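PDB 5Z8O: Cyclase/dehydrase from Mycobacterium smegmatis str. MC2 155, which is of unknown function but, as a START-superfamily protein with a Bet v 1-like fold, probably binds a lipid or other hydrophobic ligand. Local coordinates for residues V10-S13 against A14-T18. Numbering follows the deposited sequence.
Sequences VAAS and AETIT
The hydroxyls of Ser13 and Thr16 lie side by side at the start of helix 14-22, OG of Ser13 3.0 Å from OG1 of Thr16. On the serine, OG sits between the backbone N and the carbonyl carbon (chi1 67°), a torsion that swings it over the first turn, 3.3 Å from the backbone N of Thr16. A water closes the arrangement: it accepts from Ser13 N at 2.9 Å and is hydrogen-bonded to Thr16 OG1 at 2.7 Å, thereby tying the last loop amide to the threonine side chain. Ser13 occupies the N-cap position, and its carbonyl O takes a helical bond from Ile17 N, 3.1 Å and nearly straight (165° at the hydrogen).

This is the short link by which edge strand 4-10 passes into the first helix of the START, Bet v 1-like fold, with an inverse gamma turn centred on Ala11 changing the direction. Thr16 holds CG2 anti to its amide nitrogen, and this methyl lies 4.0 Å from CB of Ala12, while OG1 faces the water. Ile17 reaches back toward the loop with CD1, which meets CG1 of Val10 at 3.6 Å and also touches CB of Ala12; the valine and isoleucine side chains run at a slant to one another. Val141 of the long helix 119-144 packs against all three of these residues, and Ile95 of strand 86-97 adds a further apolar neighbour to Ile17. Ala12 O accepts a hydrogen bond from the hydroxyl of Thr103, whose backbone also pairs with Val10.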
loop_
_atom_site.group_PDB
_atom_site.type_symbol
_atom_site.label_atom_id
_atom_site.label_comp_id
_atom_site.label_asym_id
_atom_site.label_seq_id
_atom_site.Cartn_x
_atom_site.Cartn_y
_atom_site.Cartn_z
ATOM N N VAL B 10 -3.550 7.060 31.076
ATOM C CA VAL B 10 -4.715 7.549 30.348
ATOM C C VAL B 10 -5.959 7.327 31.196
ATOM O O VAL B 10 -6.114 6.277 31.829
ATOM C CB VAL B 10 -4.858 6.854 28.976
ATOM C CG1 VAL B 10 -6.001 7.463 28.190
ATOM C CG2 VAL B 10 -3.559 6.950 28.187
ATOM N N ALA B 11 -6.851 8.318 31.195
ATOM C CA ALA B 11 -8.060 8.284 32.017
ATOM C C ALA B 11 -9.196 7.580 31.272
ATOM O O ALA B 11 -10.241 8.155 30.964
ATOM C CB ALA B 11 -8.455 9.696 32.432
ATOM N N ALA B 12 -8.966 6.302 30.980
ATOM C CA ALA B 12 -9.967 5.474 30.324
ATOM C C ALA B 12 -9.662 4.015 30.628
ATOM O O ALA B 12 -8.533 3.655 30.969
ATOM C CB ALA B 12 -9.998 5.714 28.810
ATOM N N SER B 13 -10.691 3.183 30.504
ATOM C CA SER B 13 -10.536 1.760 30.758
ATOM C C SER B 13 -9.669 1.107 29.685
ATOM O O SER B 13 -9.459 1.652 28.596
ATOM C CB SER B 13 -11.898 1.073 30.813
ATOM O OG SER B 13 -12.532 1.097 29.546
ATOM N N ALA B 14 -9.166 -0.089 30.010
ATOM C CA ALA B 14 -8.339 -0.828 29.062
ATOM C C ALA B 14 -9.132 -1.204 27.822
ATOM O O ALA B 14 -8.576 -1.245 26.718
ATOM C CB ALA B 14 -7.756 -2.078 29.725
ATOM N N GLU B 15 -10.431 -1.461 27.983
ATOM C CA GLU B 15 -11.268 -1.814 26.842
ATOM C C GLU B 15 -11.455 -0.625 25.910
ATOM O O GLU B 15 -11.509 -0.791 24.686
ATOM C CB GLU B 15 -12.624 -2.316 27.338
ATOM C CG GLU B 15 -13.402 -3.153 26.339
ATOM C CD GLU B 15 -14.904 -3.022 26.526
ATOM O OE1 GLU B 15 -15.328 -2.397 27.523
ATOM O OE2 GLU B 15 -15.659 -3.552 25.684
ATOM N N THR B 16 -11.545 0.582 26.470
ATOM C CA THR B 16 -11.652 1.780 25.643
ATOM C C THR B 16 -10.358 2.041 24.877
ATOM O O THR B 16 -10.386 2.340 23.677
ATOM C CB THR B 16 -12.019 2.984 26.515
ATOM O OG1 THR B 16 -13.293 2.761 27.128
ATOM C CG2 THR B 16 -12.077 4.258 25.683
ATOM N N ILE B 17 -9.210 1.931 25.552
ATOM C CA ILE B 17 -7.930 2.170 24.889
ATOM C C ILE B 17 -7.659 1.100 23.843
ATOM O O ILE B 17 -7.214 1.402 22.728
ATOM C CB ILE B 17 -6.798 2.248 25.927
ATOM C CG1 ILE B 17 -7.043 3.424 26.863
ATOM C CG2 ILE B 17 -5.451 2.387 25.238
ATOM C CD1 ILE B 17 -7.184 4.725 26.138
ATOM N N THR B 18 -7.941 -0.164 24.179
ATOM C CA THR B 18 -7.776 -1.248 23.218
ATOM C C THR B 18 -8.640 -1.026 21.981
ATOM O O THR B 18 -8.187 -1.242 20.857
ATOM C CB THR B 18 -8.122 -2.593 23.868
ATOM O OG1 THR B 18 -7.176 -2.905 24.904
ATOM C CG2 THR B 18 -8.138 -3.707 22.825
HETATM O O HOH W 1 -13.380 3.806 29.657
#